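Local coordinates for protein phosphoribosyl-aminoimidazole carboxylase (Aspergillus clavatus, PDB 3K5I) that binds ADP and 5-aminoimidazole ribonucleotide and, as an ATP-grasp enzyme, probably makes N5-carboxyaminoimidazole ribonucleotide in purine biosynthesis, at residues 210-215 / 224-229; 331-336 / 376-381. All blocks are in the same frame, centred on the assembly; numbering follows the deposited sequence.

Both contacts are antiparallel strand pairings in one eight-stranded sheet. Contact 1 comes first along the chain and joins neighbouring strands 206-216 and 221-232, a hairpin in the ATP-grasp domain. Contact 2 follows and pairs strands 331-337 and 373-380, in the C-terminal domain. Strand 235-241 lies between them, bonded to strand 221-232 on one side and to strand 331-337 on the other, so a single sheet spans both domains. The contact centres are about 15 Å apart and their nearest atoms about 7 Å, without touching. The side chain of Thr229 lies about 6 Å from ADP and that of Asn335 about 8 Å from 5-aminoimidazole ribonucleotide, so the sheet reaches toward both ligands.

Contact 1 of 2, residues 210-215 / 224-229; sequences LAVIVV and YPTVET
Val227 O takes one hydrogen bond, from Ala211 N over 3.1 Å and tilted 34° from the carbonyl plane, and a weaker C-H contact from Leu210 CA, 3.3 Å from Val227 O. The return bond, from Val227 N to Ala211 O, is almost straight at 177°. Further along, the pairing opens and a water steps in, accepting from Ile213 N and donating to Pro225 O. Direct bonding resumes where Tyr224 N meets Ile213 O at 2.9 Å. These are the two arms of the beta hairpin 206-216/221-232 in the ATP-grasp domain, with helix 248-263 against the side carrying Val212 and Thr226. There Thr226 sends its CG2 to Leu210 CD2, 4.0 Å away, while its OG1 lies by Val212 CG2 and bonds to Gln255. On the other side, with CG1 set beside the backbone N (chi1 -79°), Ile213 turns CG2 obliquely up to Tyr224 CD1 at 3.4 Å; Val215 CG2 reaches CE1 of the same ring. The ring also turns an edge to the backbone, with Ile213 O in its plane, and its far end is held by a hydrogen bond from Tyr224 OH to Leu305 O.

Contact 2 of 2, residues 331-336 / 376-381; sequences SIMLNI and HITVTA
Ile332 and Val379 face each other as a hydrogen-bonded pair of antiparallel strands, and Val379 N donates to Ile332 O over 2.7 Å at 171°. Two residues on, Leu334 and Ile377 repeat the pattern: Leu334 N reaches Ile377 O at 2.9 Å, and Ile377 N answers to Leu334 O at 3.1 Å. The non-hydrogen-bonded pairs between and beyond them add C-H contacts to the same carbonyls; Met333 CA, for instance, comes 3.2 Å from Ile377 O. This ladder joins two strands of the C-terminal domain, with strand 235-241 next to 331-337 and strand 358-362 next to 373-380.

Ile332, Leu334, Ile377 and Val379 point to the same face, where helix 384-399 packs on Ile332 and Val379. The apolar contact across the pair comes further along, where Ile336 CD1 meets Ile377 CD1 at 3.7 Å, the two chains converging at a slant.

Sulfur and ring meet on the other face. His376 holds its CG between the backbone N and the carbonyl carbon (chi1 77°), which lifts the imidazole off the sheet beside Met333. Met333 crosses it at about a right angle: its CG lies 3.6 Å from His376 CD2, and SD sits 4.8 Å from the ring centroid, approaching obliquely.

Two polar side-chain atoms find partners in other parts of the chain: Asn335 ND2 bonds to Cys236 O and Asn294 OD1, and His376 ND1 to Tyr363 OH. Held through ND1 and by the rings of His361 and His297 stacked on it, the His376 imidazole is probably restricted in its rotation.

Contact 1 of 2, residues 210-215 / 224-229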
loop_
_atom_site.group_PDB
_atom_site.type_symbol
_atom_site.label_atom_id
_atom_site.label_comp_id
_atom_site.label_asym_id
_atom_site.label_seq_id
_atom_site.Cartn_x
_atom_site.Cartn_y
_atom_site.Cartn_z
ATOM N N LEU A 210 19.469 -17.393 4.742
ATOM C CA LEU A 210 19.330 -15.957 4.890
ATOM C C LEU A 210 19.298 -15.202 3.578
ATOM O O LEU A 210 19.744 -15.641 2.520
ATOM C CB LEU A 210 20.509 -15.451 5.719
ATOM C CG LEU A 210 20.764 -16.316 6.961
ATOM C CD1 LEU A 210 22.244 -16.316 7.238
ATOM C CD2 LEU A 210 20.060 -15.707 8.173
ATOM N N ALA A 211 18.758 -14.009 3.688
ATOM C CA ALA A 211 18.711 -13.146 2.534
ATOM C C ALA A 211 18.934 -11.673 2.914
ATOM O O ALA A 211 18.498 -11.240 3.971
ATOM C CB ALA A 211 17.317 -13.370 1.852
ATOM N N VAL A 212 19.608 -10.866 2.084
ATOM C CA VAL A 212 19.777 -9.414 2.343
ATOM C C VAL A 212 19.313 -8.726 1.056
ATOM O O VAL A 212 19.781 -9.069 -0.047
ATOM C CB VAL A 212 21.286 -8.936 2.646
ATOM C CG1 VAL A 212 21.444 -7.305 2.799
ATOM C CG2 VAL A 212 21.651 -9.521 4.046
ATOM N N ILE A 213 18.426 -7.740 1.177
ATOM C CA ILE A 213 18.014 -6.945 0.012
ATOM C C ILE A 213 19.024 -5.732 -0.078
ATOM O O ILE A 213 19.010 -4.910 0.841
ATOM C CB ILE A 213 16.609 -6.246 0.151
ATOM C CG1 ILE A 213 15.408 -7.178 -0.083
ATOM C CG2 ILE A 213 16.495 -5.143 -0.880
ATOM C CD1 ILE A 213 15.685 -8.426 -1.011
ATOM N N VAL A 214 19.864 -5.641 -1.124
ATOM C CA VAL A 214 20.836 -4.571 -1.374
ATOM C C VAL A 214 20.323 -3.564 -2.391
ATOM O O VAL A 214 19.632 -3.921 -3.341
ATOM C CB VAL A 214 22.262 -4.991 -1.860
ATOM C CG1 VAL A 214 23.191 -3.715 -2.058
ATOM C CG2 VAL A 214 22.957 -5.792 -0.786
ATOM N N VAL A 215 20.643 -2.294 -2.161
ATOM C CA VAL A 215 20.217 -1.240 -3.074
ATOM C C VAL A 215 21.400 -0.475 -3.645
ATOM O O VAL A 215 22.149 0.187 -2.919
ATOM C CB VAL A 215 19.313 -0.259 -2.357
ATOM C CG1 VAL A 215 18.803 0.790 -3.383
ATOM C CG2 VAL A 215 18.271 -1.056 -1.519
ATOM N N TYR A 224 18.906 -3.589 3.471
ATOM C CA TYR A 224 17.946 -3.777 4.533
ATOM C C TYR A 224 18.516 -4.780 5.508
ATOM O O TYR A 224 19.559 -5.406 5.210
ATOM C CB TYR A 224 16.598 -4.221 3.957
ATOM C CG TYR A 224 15.836 -3.153 3.144
ATOM C CD1 TYR A 224 16.081 -3.003 1.770
ATOM C CD2 TYR A 224 14.815 -2.382 3.711
ATOM C CE1 TYR A 224 15.383 -2.095 1.001
ATOM C CE2 TYR A 224 14.092 -1.460 2.930
ATOM C CZ TYR A 224 14.354 -1.297 1.599
ATOM O OH TYR A 224 13.600 -0.361 0.872
ATOM N N PRO A 225 17.869 -4.975 6.655
ATOM C CA PRO A 225 18.438 -5.958 7.585
ATOM C C PRO A 225 18.397 -7.386 7.015
ATOM O O PRO A 225 17.660 -7.714 6.065
ATOM C CB PRO A 225 17.500 -5.870 8.786
ATOM C CG PRO A 225 17.077 -4.426 8.804
ATOM C CD PRO A 225 16.843 -4.140 7.306
ATOM N N THR A 226 19.252 -8.246 7.552
ATOM C CA THR A 226 19.325 -9.644 7.144
ATOM C C THR A 226 18.047 -10.270 7.730
ATOM O O THR A 226 17.617 -9.980 8.883
ATOM C CB THR A 226 20.504 -10.314 7.870
ATOM O OG1 THR A 226 21.730 -9.618 7.602
ATOM C CG2 THR A 226 20.599 -11.809 7.577
ATOM N N VAL A 227 17.385 -11.049 6.889
ATOM C CA VAL A 227 16.161 -11.791 7.219
ATOM C C VAL A 227 16.438 -13.306 7.096
ATOM O O VAL A 227 17.443 -13.777 6.504
ATOM C CB VAL A 227 14.914 -11.419 6.404
ATOM C CG1 VAL A 227 14.570 -9.930 6.576
ATOM C CG2 VAL A 227 15.168 -11.767 5.031
ATOM N N GLU A 228 15.589 -14.080 7.764
ATOM C CA GLU A 228 15.707 -15.533 7.841
ATOM C C GLU A 228 14.604 -16.045 6.961
ATOM O O GLU A 228 13.451 -15.650 7.158
ATOM C CB GLU A 228 15.166 -15.851 9.241
ATOM C CG GLU A 228 14.812 -17.313 9.378
ATOM C CD GLU A 228 14.510 -17.629 10.822
ATOM O OE1 GLU A 228 14.445 -16.725 11.676
ATOM O OE2 GLU A 228 14.312 -18.807 11.111
ATOM N N THR A 229 14.917 -16.934 6.032
ATOM C CA THR A 229 13.850 -17.398 5.182
ATOM C C THR A 229 13.655 -18.888 5.328
ATOM O O THR A 229 14.574 -19.601 5.703
ATOM C CB THR A 229 14.224 -17.140 3.695
ATOM O OG1 THR A 229 15.527 -17.650 3.351
ATOM C CG2 THR A 229 14.364 -15.674 3.535
HETATM O O HOH W 1 17.398 -17.113 1.430
HETATM O O HOH W 2 16.483 -7.484 3.792
#

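Contact 2 of 2, residues 331-336 / 376-381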
loop_
_atom_site.group_PDB
_atom_site.type_symbol
_atom_site.label_atom_id
_atom_site.label_comp_id
_atom_site.label_asym_id
_atom_site.label_seq_id
_atom_site.Cartn_x
_atom_site.Cartn_y
_atom_site.Cartn_z
ATOM N N SER A 331 8.324 -8.577 11.869
ATOM C CA SER A 331 7.315 -9.126 10.973
ATOM C C SER A 331 7.622 -10.477 10.357
ATOM O O SER A 331 8.740 -10.995 10.355
ATOM C CB SER A 331 6.734 -8.096 10.009
ATOM O OG SER A 331 7.710 -7.492 9.185
ATOM N N ILE A 332 6.557 -11.085 9.874
ATOM C CA ILE A 332 6.711 -12.400 9.270
ATOM C C ILE A 332 5.904 -12.384 7.959
ATOM O O ILE A 332 4.754 -11.921 7.949
ATOM C CB ILE A 332 6.111 -13.537 10.234
ATOM C CG1 ILE A 332 6.873 -13.557 11.554
ATOM C CG2 ILE A 332 6.355 -14.985 9.699
ATOM C CD1 ILE A 332 6.121 -14.315 12.624
ATOM N N MET A 333 6.477 -12.886 6.866
ATOM C CA MET A 333 5.704 -12.938 5.618
ATOM C C MET A 333 5.623 -14.424 5.337
ATOM O O MET A 333 6.639 -15.160 5.458
ATOM C CB MET A 333 6.388 -12.192 4.457
ATOM C CG MET A 333 5.728 -12.273 3.032
ATOM S SD MET A 333 6.980 -12.818 1.812
ATOM C CE MET A 333 7.201 -14.466 2.201
ATOM N N LEU A 334 4.396 -14.798 4.973
ATOM C CA LEU A 334 4.052 -16.166 4.584
ATOM C C LEU A 334 3.610 -16.142 3.098
ATOM O O LEU A 334 2.846 -15.274 2.683
ATOM C CB LEU A 334 2.912 -16.691 5.474
ATOM C CG LEU A 334 2.469 -18.117 5.102
ATOM C CD1 LEU A 334 3.335 -19.229 5.669
ATOM C CD2 LEU A 334 1.124 -18.295 5.695
ATOM N N ASN A 335 4.104 -17.034 2.247
ATOM C CA ASN A 335 3.676 -16.989 0.850
ATOM C C ASN A 335 2.398 -17.778 0.784
ATOM O O ASN A 335 2.277 -18.654 1.604
ATOM C CB ASN A 335 4.681 -17.715 -0.079
ATOM C CG ASN A 335 5.660 -16.740 -0.709
ATOM O OD1 ASN A 335 5.407 -15.522 -0.735
ATOM N ND2 ASN A 335 6.799 -17.246 -1.177
ATOM N N ILE A 336 1.524 -17.492 -0.181
ATOM C CA ILE A 336 0.301 -18.218 -0.442
ATOM C C ILE A 336 0.618 -18.869 -1.774
ATOM O O ILE A 336 0.651 -18.263 -2.833
ATOM C CB ILE A 336 -0.855 -17.318 -0.653
ATOM C CG1 ILE A 336 -1.124 -16.551 0.633
ATOM C CG2 ILE A 336 -2.067 -18.143 -1.025
ATOM C CD1 ILE A 336 -2.221 -15.617 0.345
ATOM N N HIS A 376 0.733 -13.155 -0.773
ATOM C CA HIS A 376 1.502 -13.219 0.469
ATOM C C HIS A 376 0.759 -12.451 1.530
ATOM O O HIS A 376 -0.074 -11.611 1.206
ATOM C CB HIS A 376 2.954 -12.751 0.356
ATOM C CG HIS A 376 3.132 -11.254 0.303
ATOM N ND1 HIS A 376 3.293 -10.587 -0.894
ATOM C CD2 HIS A 376 3.259 -10.308 1.275
ATOM C CE1 HIS A 376 3.507 -9.301 -0.664
ATOM N NE2 HIS A 376 3.481 -9.098 0.649
ATOM N N ILE A 377 1.042 -12.808 2.784
ATOM C CA ILE A 377 0.422 -12.180 3.940
ATOM C C ILE A 377 1.607 -11.726 4.745
ATOM O O ILE A 377 2.604 -12.460 4.911
ATOM C CB ILE A 377 -0.190 -13.142 4.949
ATOM C CG1 ILE A 377 -1.105 -14.105 4.221
ATOM C CG2 ILE A 377 -0.970 -12.330 6.040
ATOM C CD1 ILE A 377 -2.031 -13.350 3.326
ATOM N N THR A 378 1.500 -10.497 5.224
ATOM C CA THR A 378 2.623 -10.048 6.040
ATOM C C THR A 378 2.057 -9.693 7.409
ATOM O O THR A 378 1.162 -8.854 7.492
ATOM C CB THR A 378 3.385 -8.793 5.463
ATOM O OG1 THR A 378 4.165 -9.139 4.335
ATOM C CG2 THR A 378 4.444 -8.307 6.451
ATOM N N VAL A 379 2.627 -10.275 8.453
ATOM C CA VAL A 379 2.156 -9.913 9.819
ATOM C C VAL A 379 3.211 -9.157 10.667
ATOM O O VAL A 379 4.381 -9.574 10.798
ATOM C CB VAL A 379 1.662 -11.181 10.549
ATOM C CG1 VAL A 379 1.243 -10.905 11.977
ATOM C CG2 VAL A 379 0.524 -11.751 9.781
ATOM N N THR A 380 2.824 -8.016 11.235
ATOM C CA THR A 380 3.800 -7.251 12.033
ATOM C C THR A 380 3.456 -7.381 13.539
ATOM O O THR A 380 2.428 -7.928 13.928
ATOM C CB THR A 380 3.625 -5.780 11.679
ATOM O OG1 THR A 380 2.243 -5.438 11.853
ATOM C CG2 THR A 380 3.891 -5.571 10.227
ATOM N N ALA A 381 4.313 -6.855 14.399
ATOM C CA ALA A 381 4.061 -6.870 15.825
ATOM C C ALA A 381 5.242 -6.215 16.511
ATOM O O ALA A 381 6.358 -6.199 15.971
ATOM C CB ALA A 381 3.697 -8.208 16.382
#